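Local coordinates for protein cycloalternan-forming enzyme (PDB 5F7U) that is a multidomain carbohydrate-active enzyme of glycosyl hydrolase family 31, with a TIM-barrel domain and a family 6 carbohydrate binding module, and holds glycans at several sites, at residues V1006-I1015 with V1031-V1042; V936-E944 with N1055-K1063. The protein carries 1 engineered substitution. One frame throughout, in Å; residues are numbered along the deposited sequence.

Contact 1. Residues V1006-I1015 with V1031-V1042; sequences VYINGKKQQI and VPVTLQAGNNQV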
loop_
_atom_site.group_PDB
_atom_site.type_symbol
_atom_site.label_atom_id
_atom_site.label_comp_id
_atom_site.label_asym_id
_atom_site.label_seq_id
_atom_site.Cartn_x
_atom_site.Cartn_y
_atom_site.Cartn_z
ATOM N N VAL A 1006 -25.950 9.262 39.701
ATOM C CA VAL A 1006 -25.647 9.055 38.290
ATOM C C VAL A 1006 -25.943 10.346 37.523
ATOM O O VAL A 1006 -26.943 11.009 37.796
ATOM C CB VAL A 1006 -26.474 7.886 37.684
ATOM C CG1 VAL A 1006 -25.882 7.464 36.334
ATOM C CG2 VAL A 1006 -26.472 6.692 38.630
ATOM N N TYR A 1007 -25.066 10.682 36.578
ATOM C CA TYR A 1007 -25.280 11.797 35.659
ATOM C C TYR A 1007 -25.313 11.220 34.259
ATOM O O TYR A 1007 -24.371 10.523 33.846
ATOM C CB TYR A 1007 -24.143 12.812 35.764
ATOM C CG TYR A 1007 -24.072 13.511 37.099
ATOM C CD1 TYR A 1007 -23.431 12.919 38.192
ATOM C CD2 TYR A 1007 -24.644 14.776 37.266
ATOM C CE1 TYR A 1007 -23.359 13.576 39.419
ATOM C CE2 TYR A 1007 -24.566 15.444 38.479
ATOM C CZ TYR A 1007 -23.930 14.839 39.552
ATOM O OH TYR A 1007 -23.876 15.509 40.753
ATOM N N ILE A 1008 -26.382 11.525 33.530
ATOM C CA ILE A 1008 -26.525 11.087 32.146
ATOM C C ILE A 1008 -26.466 12.344 31.303
ATOM O O ILE A 1008 -27.401 13.158 31.334
ATOM C CB ILE A 1008 -27.876 10.352 31.892
ATOM C CG1 ILE A 1008 -28.121 9.209 32.905
ATOM C CG2 ILE A 1008 -27.952 9.886 30.424
ATOM C CD1 ILE A 1008 -27.122 8.069 32.830
ATOM N N ASN A 1009 -25.355 12.525 30.585
ATOM C CA ASN A 1009 -25.120 13.771 29.853
ATOM C C ASN A 1009 -25.452 14.996 30.709
ATOM O O ASN A 1009 -26.117 15.921 30.240
ATOM C CB ASN A 1009 -25.945 13.784 28.558
ATOM C CG ASN A 1009 -25.579 12.661 27.632
ATOM O OD1 ASN A 1009 -24.391 12.401 27.378
ATOM N ND2 ASN A 1009 -26.598 11.977 27.107
ATOM N N GLY A 1010 -24.991 14.976 31.963
ATOM C CA GLY A 1010 -25.162 16.093 32.908
ATOM C C GLY A 1010 -26.419 16.095 33.773
ATOM O O GLY A 1010 -26.540 16.929 34.682
ATOM N N LYS A 1011 -27.359 15.188 33.486
ATOM C CA LYS A 1011 -28.653 15.138 34.200
ATOM C C LYS A 1011 -28.550 14.133 35.343
ATOM O O LYS A 1011 -28.305 12.949 35.109
ATOM C CB LYS A 1011 -29.796 14.764 33.235
ATOM C CG LYS A 1011 -31.196 14.873 33.850
ATOM C CD LYS A 1011 -32.262 14.408 32.872
ATOM C CE LYS A 1011 -33.651 14.805 33.356
ATOM N NZ LYS A 1011 -34.668 14.418 32.329
ATOM N N LYS A 1012 -28.744 14.628 36.564
ATOM C CA LYS A 1012 -28.494 13.864 37.795
ATOM C C LYS A 1012 -29.702 13.039 38.243
ATOM O O LYS A 1012 -30.838 13.494 38.177
ATOM C CB LYS A 1012 -28.109 14.855 38.901
ATOM C CG LYS A 1012 -27.723 14.279 40.259
ATOM C CD LYS A 1012 -27.308 15.366 41.249
ATOM C CE LYS A 1012 -28.457 16.274 41.666
ATOM N NZ LYS A 1012 -28.104 17.106 42.856
ATOM N N GLN A 1013 -29.444 11.836 38.735
ATOM C CA GLN A 1013 -30.444 11.117 39.544
ATOM C C GLN A 1013 -29.722 10.277 40.572
ATOM O O GLN A 1013 -28.552 9.933 40.383
ATOM C CB GLN A 1013 -31.339 10.236 38.673
ATOM C CG GLN A 1013 -30.589 9.195 37.863
ATOM C CD GLN A 1013 -31.522 8.333 37.054
ATOM O OE1 GLN A 1013 -32.382 7.639 37.606
ATOM N NE2 GLN A 1013 -31.377 8.389 35.738
ATOM N N GLN A 1014 -30.428 9.924 41.645
ATOM C CA GLN A 1014 -29.861 9.037 42.646
ATOM C C GLN A 1014 -30.488 7.650 42.527
ATOM O O GLN A 1014 -31.695 7.527 42.319
ATOM C CB GLN A 1014 -30.047 9.606 44.056
ATOM C CG GLN A 1014 -29.145 8.939 45.095
ATOM C CD GLN A 1014 -29.290 9.495 46.503
ATOM O OE1 GLN A 1014 -30.397 9.602 47.042
ATOM N NE2 GLN A 1014 -28.160 9.828 47.120
ATOM N N ILE A 1015 -29.659 6.618 42.659
ATOM C CA ILE A 1015 -30.122 5.240 42.512
ATOM C C ILE A 1015 -29.922 4.482 43.818
ATOM O O ILE A 1015 -28.966 4.736 44.552
ATOM C CB ILE A 1015 -29.450 4.492 41.338
ATOM C CG1 ILE A 1015 -27.951 4.264 41.592
ATOM C CG2 ILE A 1015 -29.689 5.259 40.036
ATOM C CD1 ILE A 1015 -27.243 3.407 40.542
ATOM N N VAL A 1031 -32.432 1.053 36.045
ATOM C CA VAL A 1031 -32.457 2.518 36.175
ATOM C C VAL A 1031 -32.966 3.121 34.852
ATOM O O VAL A 1031 -32.370 2.840 33.795
ATOM C CB VAL A 1031 -31.034 3.068 36.490
ATOM C CG1 VAL A 1031 -31.040 4.590 36.624
ATOM C CG2 VAL A 1031 -30.450 2.406 37.741
ATOM N N PRO A 1032 -34.037 3.957 34.898
ATOM C CA PRO A 1032 -34.499 4.632 33.675
ATOM C C PRO A 1032 -33.543 5.750 33.267
ATOM O O PRO A 1032 -33.174 6.601 34.104
ATOM C CB PRO A 1032 -35.883 5.197 34.060
ATOM C CG PRO A 1032 -35.860 5.316 35.543
ATOM C CD PRO A 1032 -34.834 4.349 36.088
ATOM N N VAL A 1033 -33.110 5.720 31.996
ATOM C CA VAL A 1033 -32.200 6.726 31.449
ATOM C C VAL A 1033 -32.723 7.194 30.097
ATOM O O VAL A 1033 -33.508 6.489 29.447
ATOM C CB VAL A 1033 -30.726 6.217 31.314
ATOM C CG1 VAL A 1033 -30.147 5.790 32.665
ATOM C CG2 VAL A 1033 -30.600 5.094 30.289
ATOM N N THR A 1034 -32.289 8.383 29.684
ATOM C CA THR A 1034 -32.627 8.908 28.368
ATOM C C THR A 1034 -31.303 9.088 27.649
ATOM O O THR A 1034 -30.416 9.814 28.142
ATOM C CB THR A 1034 -33.385 10.244 28.482
ATOM O OG1 THR A 1034 -34.612 10.025 29.181
ATOM C CG2 THR A 1034 -33.699 10.809 27.105
ATOM N N LEU A 1035 -31.151 8.391 26.521
ATOM C CA LEU A 1035 -29.901 8.434 25.760
ATOM C C LEU A 1035 -30.089 9.106 24.419
ATOM O O LEU A 1035 -31.134 8.957 23.772
ATOM C CB LEU A 1035 -29.334 7.030 25.557
ATOM C CG LEU A 1035 -29.003 6.276 26.845
ATOM C CD1 LEU A 1035 -28.412 4.927 26.437
ATOM C CD2 LEU A 1035 -28.021 7.037 27.742
ATOM N N GLN A 1036 -29.073 9.851 24.012
ATOM C CA GLN A 1036 -29.112 10.488 22.705
ATOM C C GLN A 1036 -28.216 9.765 21.711
ATOM O O GLN A 1036 -27.568 8.774 22.054
ATOM C CB GLN A 1036 -28.763 11.976 22.816
ATOM C CG GLN A 1036 -27.575 12.277 23.690
ATOM C CD GLN A 1036 -27.444 13.733 24.039
ATOM O OE1 GLN A 1036 -28.423 14.410 24.385
ATOM N NE2 GLN A 1036 -26.227 14.235 23.958
ATOM N N ALA A 1037 -28.204 10.253 20.466
ATOM C CA ALA A 1037 -27.209 9.809 19.465
ATOM C C ALA A 1037 -25.768 10.126 19.879
ATOM O O ALA A 1037 -25.488 11.130 20.562
ATOM C CB ALA A 1037 -27.515 10.443 18.118
ATOM N N GLY A 1038 -24.857 9.257 19.461
ATOM C CA GLY A 1038 -23.434 9.431 19.711
ATOM C C GLY A 1038 -23.049 8.879 21.067
ATOM O O GLY A 1038 -23.726 8.010 21.634
ATOM N N ASN A 1039 -21.959 9.421 21.584
ATOM C CA ASN A 1039 -21.407 9.008 22.843
ATOM C C ASN A 1039 -22.189 9.682 23.990
ATOM O O ASN A 1039 -22.269 10.921 24.063
ATOM C CB ASN A 1039 -19.926 9.388 22.854
ATOM C CG ASN A 1039 -19.190 8.861 24.051
ATOM O OD1 ASN A 1039 -19.778 8.275 24.953
ATOM N ND2 ASN A 1039 -17.875 9.057 24.062
ATOM N N ASN A 1040 -22.768 8.873 24.873
ATOM C CA ASN A 1040 -23.456 9.407 26.046
ATOM C C ASN A 1040 -22.524 9.325 27.231
ATOM O O ASN A 1040 -21.944 8.264 27.496
ATOM C CB ASN A 1040 -24.733 8.614 26.342
ATOM C CG ASN A 1040 -25.807 8.822 25.287
ATOM O OD1 ASN A 1040 -26.653 9.685 25.444
ATOM N ND2 ASN A 1040 -25.764 8.045 24.199
ATOM N N GLN A 1041 -22.366 10.440 27.933
ATOM C CA GLN A 1041 -21.498 10.480 29.107
ATOM C C GLN A 1041 -22.309 9.996 30.293
ATOM O O GLN A 1041 -23.269 10.659 30.679
ATOM C CB GLN A 1041 -20.976 11.905 29.356
ATOM C CG GLN A 1041 -20.116 12.023 30.615
ATOM C CD GLN A 1041 -19.679 13.442 30.948
ATOM O OE1 GLN A 1041 -20.496 14.373 31.026
ATOM N NE2 GLN A 1041 -18.377 13.610 31.186
ATOM N N VAL A 1042 -21.919 8.855 30.863
ATOM C CA VAL A 1042 -22.634 8.284 32.015
ATOM C C VAL A 1042 -21.674 8.198 33.194
ATOM O O VAL A 1042 -20.734 7.401 33.171
ATOM C CB VAL A 1042 -23.269 6.913 31.676
ATOM C CG1 VAL A 1042 -23.982 6.301 32.885
ATOM C CG2 VAL A 1042 -24.233 7.045 30.499
HETATM O O HOH W 1 -29.331 12.218 27.470
HETATM O O HOH W 2 -22.893 13.073 32.700
HETATM O O HOH W 3 -34.378 11.761 31.374
#

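Contact 2. Residues V936-E944 with N1055-K1063; sequences VNHAPYEAE and NFDHVVIKK. With MG (magnesium ion), chain G; GLC (alpha-D-glucopyranose), chain D.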
loop_
_atom_site.group_PDB
_atom_site.type_symbol
_atom_site.label_atom_id
_atom_site.label_comp_id
_atom_site.label_asym_id
_atom_site.label_seq_id
_atom_site.Cartn_x
_atom_site.Cartn_y
_atom_site.Cartn_z
ATOM N N VAL A 936 -31.153 -11.978 24.717
ATOM C CA VAL A 936 -29.844 -11.287 24.693
ATOM C C VAL A 936 -29.978 -9.777 24.590
ATOM O O VAL A 936 -30.868 -9.270 23.920
ATOM C CB VAL A 936 -28.954 -11.748 23.519
ATOM C CG1 VAL A 936 -28.522 -13.193 23.725
ATOM C CG2 VAL A 936 -29.673 -11.572 22.178
ATOM N N ASN A 937 -29.071 -9.071 25.255
ATOM C CA ASN A 937 -28.923 -7.637 25.075
ATOM C C ASN A 937 -27.549 -7.280 24.570
ATOM O O ASN A 937 -26.675 -8.147 24.499
ATOM C CB ASN A 937 -29.235 -6.914 26.374
ATOM C CG ASN A 937 -30.714 -6.858 26.621
ATOM O OD1 ASN A 937 -31.453 -6.230 25.857
ATOM N ND2 ASN A 937 -31.155 -7.500 27.675
ATOM N N HIS A 938 -27.380 -6.021 24.171
ATOM C CA HIS A 938 -26.046 -5.493 23.858
ATOM C C HIS A 938 -25.094 -5.874 24.991
ATOM O O HIS A 938 -25.485 -5.862 26.164
ATOM C CB HIS A 938 -26.090 -3.974 23.668
ATOM C CG HIS A 938 -24.781 -3.387 23.228
ATOM N ND1 HIS A 938 -23.703 -3.249 24.077
ATOM C CD2 HIS A 938 -24.385 -2.894 22.032
ATOM C CE1 HIS A 938 -22.697 -2.696 23.419
ATOM N NE2 HIS A 938 -23.086 -2.467 22.181
ATOM N N ALA A 939 -23.850 -6.235 24.652
ATOM C CA ALA A 939 -22.917 -6.720 25.668
ATOM C C ALA A 939 -22.690 -5.674 26.762
ATOM O O ALA A 939 -22.855 -4.477 26.503
ATOM C CB ALA A 939 -21.595 -7.124 25.033
ATOM N N PRO A 940 -22.321 -6.112 27.988
ATOM C CA PRO A 940 -22.179 -5.133 29.058
ATOM C C PRO A 940 -21.052 -4.133 28.802
ATOM O O PRO A 940 -20.099 -4.435 28.059
ATOM C CB PRO A 940 -21.806 -5.987 30.280
ATOM C CG PRO A 940 -22.329 -7.351 29.962
ATOM C CD PRO A 940 -22.135 -7.489 28.484
ATOM N N TYR A 941 -21.206 -2.944 29.390
ATOM C CA TYR A 941 -20.126 -1.974 29.536
ATOM C C TYR A 941 -19.472 -2.257 30.889
ATOM O O TYR A 941 -20.068 -2.000 31.941
ATOM C CB TYR A 941 -20.702 -0.548 29.525
ATOM C CG TYR A 941 -21.236 -0.125 28.177
ATOM C CD1 TYR A 941 -22.516 -0.510 27.742
ATOM C CD2 TYR A 941 -20.441 0.643 27.317
ATOM C CE1 TYR A 941 -22.993 -0.130 26.489
ATOM C CE2 TYR A 941 -20.912 1.049 26.082
ATOM C CZ TYR A 941 -22.175 0.639 25.660
ATOM O OH TYR A 941 -22.617 1.051 24.414
ATOM N N GLU A 942 -18.255 -2.791 30.858
ATOM C CA GLU A 942 -17.595 -3.241 32.088
ATOM C C GLU A 942 -17.110 -2.053 32.907
ATOM O O GLU A 942 -16.449 -1.132 32.373
ATOM C CB GLU A 942 -16.433 -4.201 31.776
ATOM C CG GLU A 942 -16.865 -5.521 31.142
ATOM C CD GLU A 942 -17.805 -6.344 32.012
ATOM O OE1 GLU A 942 -17.820 -6.184 33.270
ATOM O OE2 GLU A 942 -18.524 -7.195 31.426
ATOM N N ALA A 943 -17.443 -2.062 34.203
ATOM C CA ALA A 943 -17.034 -0.977 35.084
ATOM C C ALA A 943 -15.508 -0.860 35.165
ATOM O O ALA A 943 -14.970 0.245 35.254
ATOM C CB ALA A 943 -17.649 -1.143 36.470
ATOM N N GLU A 944 -14.823 -2.005 35.096
ATOM C CA GLU A 944 -13.359 -2.059 35.183
ATOM C C GLU A 944 -12.665 -1.414 33.960
ATOM O O GLU A 944 -11.462 -1.098 34.018
ATOM C CB GLU A 944 -12.884 -3.507 35.417
ATOM C CG GLU A 944 -13.289 -4.519 34.350
ATOM C CD GLU A 944 -14.587 -5.293 34.628
ATOM O OE1 GLU A 944 -15.558 -4.806 35.256
ATOM O OE2 GLU A 944 -14.658 -6.438 34.162
ATOM N N ASN A 1055 -19.480 -3.336 45.257
ATOM C CA ASN A 1055 -18.623 -3.759 44.149
ATOM C C ASN A 1055 -19.434 -3.598 42.885
ATOM O O ASN A 1055 -20.586 -4.023 42.827
ATOM C CB ASN A 1055 -18.123 -5.187 44.344
ATOM C CG ASN A 1055 -17.176 -5.300 45.522
ATOM O OD1 ASN A 1055 -16.486 -4.333 45.865
ATOM N ND2 ASN A 1055 -17.139 -6.473 46.154
ATOM N N PHE A 1056 -18.845 -2.944 41.890
ATOM C CA PHE A 1056 -19.592 -2.501 40.702
ATOM C C PHE A 1056 -19.079 -3.279 39.483
ATOM O O PHE A 1056 -17.961 -3.067 39.029
ATOM C CB PHE A 1056 -19.422 -0.976 40.594
ATOM C CG PHE A 1056 -20.206 -0.301 39.480
ATOM C CD1 PHE A 1056 -21.243 -0.935 38.779
ATOM C CD2 PHE A 1056 -19.915 1.032 39.178
ATOM C CE1 PHE A 1056 -21.940 -0.250 37.768
ATOM C CE2 PHE A 1056 -20.600 1.716 38.178
ATOM C CZ PHE A 1056 -21.628 1.082 37.480
ATOM N N ASP A 1057 -19.898 -4.206 38.988
ATOM C CA ASP A 1057 -19.482 -5.116 37.915
ATOM C C ASP A 1057 -19.536 -4.493 36.511
ATOM O O ASP A 1057 -18.540 -4.465 35.788
ATOM C CB ASP A 1057 -20.325 -6.399 37.936
ATOM C CG ASP A 1057 -19.817 -7.453 36.952
ATOM O OD1 ASP A 1057 -18.661 -7.347 36.446
ATOM O OD2 ASP A 1057 -20.597 -8.385 36.686
ATOM N N HIS A 1058 -20.713 -4.026 36.130
ATOM C CA HIS A 1058 -20.976 -3.573 34.757
ATOM C C HIS A 1058 -22.309 -2.859 34.682
ATOM O O HIS A 1058 -23.091 -2.915 35.627
ATOM C CB HIS A 1058 -20.960 -4.759 33.754
ATOM C CG HIS A 1058 -22.135 -5.703 33.850
ATOM N ND1 HIS A 1058 -21.983 -7.073 33.789
ATOM C CD2 HIS A 1058 -23.470 -5.485 33.931
ATOM C CE1 HIS A 1058 -23.168 -7.657 33.838
ATOM N NE2 HIS A 1058 -24.090 -6.716 33.930
ATOM N N VAL A 1059 -22.546 -2.201 33.547
ATOM C CA VAL A 1059 -23.894 -1.771 33.166
ATOM C C VAL A 1059 -24.307 -2.402 31.835
ATOM O O VAL A 1059 -23.460 -2.664 30.968
ATOM C CB VAL A 1059 -24.080 -0.222 33.150
ATOM C CG1 VAL A 1059 -23.782 0.390 34.524
ATOM C CG2 VAL A 1059 -23.231 0.434 32.076
ATOM N N VAL A 1060 -25.609 -2.665 31.694
ATOM C CA VAL A 1060 -26.195 -3.140 30.440
ATOM C C VAL A 1060 -27.263 -2.137 30.027
ATOM O O VAL A 1060 -28.055 -1.693 30.875
ATOM C CB VAL A 1060 -26.759 -4.587 30.576
ATOM C CG1 VAL A 1060 -27.645 -4.959 29.392
ATOM C CG2 VAL A 1060 -25.603 -5.579 30.678
ATOM N N ILE A 1061 -27.283 -1.768 28.742
ATOM C CA ILE A 1061 -28.340 -0.908 28.210
ATOM C C ILE A 1061 -29.332 -1.792 27.465
ATOM O O ILE A 1061 -28.936 -2.565 26.581
ATOM C CB ILE A 1061 -27.793 0.204 27.261
ATOM C CG1 ILE A 1061 -26.668 1.031 27.928
ATOM C CG2 ILE A 1061 -28.934 1.097 26.745
ATOM C CD1 ILE A 1061 -27.028 1.758 29.224
ATOM N N LYS A 1062 -30.610 -1.706 27.849
ATOM C CA LYS A 1062 -31.643 -2.470 27.177
ATOM C C LYS A 1062 -32.871 -1.609 26.953
ATOM O O LYS A 1062 -32.929 -0.461 27.400
ATOM C CB LYS A 1062 -31.982 -3.761 27.947
ATOM C CG LYS A 1062 -32.496 -3.566 29.362
ATOM C CD LYS A 1062 -32.792 -4.903 30.039
ATOM C CE LYS A 1062 -33.516 -4.687 31.355
ATOM N NZ LYS A 1062 -33.692 -5.975 32.089
ATOM N N LYS A 1063 -33.854 -2.174 26.253
ATOM C CA LYS A 1063 -35.091 -1.463 25.958
ATOM C C LYS A 1063 -35.662 -0.800 27.216
ATOM O O LYS A 1063 -35.647 -1.367 28.316
ATOM C CB LYS A 1063 -36.115 -2.419 25.353
ATOM C CG LYS A 1063 -37.356 -1.721 24.842
ATOM C CD LYS A 1063 -38.465 -2.719 24.576
ATOM C CE LYS A 1063 -39.782 -2.007 24.384
ATOM N NZ LYS A 1063 -39.773 -1.285 23.079
ATOM O OXT LYS A 1063 -36.117 0.342 27.155
HETATM MG MG MG G . -16.967 -6.532 35.281
HETATM C C1 GLC D . -15.408 -6.217 51.712
HETATM C C2 GLC D . -15.447 -6.923 50.349
HETATM C C3 GLC D . -14.958 -6.000 49.224
HETATM C C4 GLC D . -15.709 -4.667 49.220
HETATM C C5 GLC D . -15.553 -4.031 50.604
HETATM C C6 GLC D . -16.254 -2.691 50.733
HETATM O O1 GLC D . -14.056 -6.082 52.203
HETATM O O2 GLC D . -14.644 -8.106 50.365
HETATM O O3 GLC D . -15.085 -6.680 47.978
HETATM O O4 GLC D . -15.183 -3.810 48.194
HETATM O O5 GLC D . -16.054 -4.927 51.624
HETATM O O6 GLC D . -15.982 -2.212 52.052
HETATM O O HOH W 4 -29.661 -4.162 24.408
HETATM O O HOH W 5 -33.675 -4.788 25.097
HETATM O O HOH W 6 -25.276 -3.187 27.162
#

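Contact 1. Residues V1006-I1015 with V1031-V1042
Asn1009 reaches across to Asn1040 with its amide turned so that both ends are used: ND2 gives a hydrogen bond to Asn1040 OD1 at 2.8 Å, the acceptor lying in the amide plane of Asn1009, while Asn1009 OD1 takes the backbone N-H of Gln1041 at 2.9 Å from above its carbonyl plane. The two amide planes are 40° apart. Asn1009 N also bonds to Gln1041 O (2.8 Å, nearly straight). The flat end of Gln1036 comes from the opposite direction and stacks on the Asn1009 amide, the planes 26° apart. Asn1040 OD1 is thus gripped twice, by Asn1009 ND2 and by the backbone N of Gln1036, and Asn1040 ND2 returns a bond to Gln1036 O, which fixes the rotation of this buried amide. A water joins Asn1009 ND2 to Thr1034 O. These bonds tie a type I' turn, Ile1008 to Lys1011, which closes a beta hairpin, to strand 1039-1045 and, through Gln1036 and the water on Thr1034 O, to the end of strand 1027-1035 and the loop after it. The two strands belong to the facing sheets of a beta sandwich, the fold of family 6 carbohydrate binding modules. Between the sheets, Ile1008 splits its branches: CD1 lies 3.6 Å from Val1042 CG1, whose side chain runs alongside, and 3.8 Å from Val1033 CG1, whose side chain stands roughly perpendicular; CG2, anti to the backbone N, turns to Leu1035 CD2 at 3.9 Å. Further along the hairpin, Gln1013 sets CG between its backbone N and carbonyl carbon (chi1 58°) and extends from there, so that NE2 meets Pro1032 O at 3.0 Å in an almost linear bond, with the acceptor in the amide plane. Beside it, Ile1015 CG2 packs against both methyls of Val1031.

Contact 2. Residues V936-E944 with N1055-K1063
Glu942 sets CG anti to its carbonyl carbon (chi1 -65°), and a bend at chi2 (-61°) then places OE1 2.2 Å from the magnesium ion; OE2 is taken up by Asn916. Asp1057 reaches the same ion with CG anti to its backbone N (chi1 -173°), through OD1, also at 2.2 Å. Glu944 straddles the metal unevenly, OE1 at 2.2 Å and OE2 at 2.6 Å. Thr961 and Gly964 complete the site; the cation probably offsets the mutual repulsion of the three carboxylates. Asp1057 OD2 makes a salt bridge to Arg994, opposite which Asp1057 and His1058 form a classic beta bulge. Antiparallel pairing continues beyond the metal: Tyr941 and Val1059 are a hydrogen-bonded pair, with Tyr941 N to Val1059 O at 2.8 Å. Pro940 CB lies over one face of the His1058 ring, 3.8 Å from its centroid, in a CH-pi contact, while the ring's ND1 bonds to Thr961. Ala943 CB covers a face of Phe1056 in the same manner. At the far end, Asn937 OD1 rests against Lys1062 CB at 3.3 Å, and one water links Asn937 OD1 to Ile1061 O, while the amide's main polar partner is Glu861. Asn1055, at the other end, holds a glucopyranose by two bonds, ND2 to its O3 and OD1 from its O4. The short strand 941-942 thus borders strand 1054-1062, which also pairs with strands 965-968 and 987-996; Tyr941, Val1059 and Ile1061 pack on Ile980 of strand 975-981, in the facing sheet of the sandwich.

Along the chain, residues 936-944 come first and are separated by 110 residues from their partner, 1055-1063, at the C terminus; contact 2 therefore closes a long loop that takes in most of the carbohydrate binding module. Contact 1 falls wholly within that loop and closes a much shorter one, with 15 residues between its segments. Strand 1039-1045 of contact 1 leads on to strand 1054-1062 of contact 2, and their centres are about 14 Å apart. The two meet in the sandwich interior, where Leu1035 CD1 touches Ile1061 CG2 at 3.9 Å. Contact 1 bridges the two sheets, whereas contact 2 fastens the short strand 941-942 to the last strand, 1054-1062.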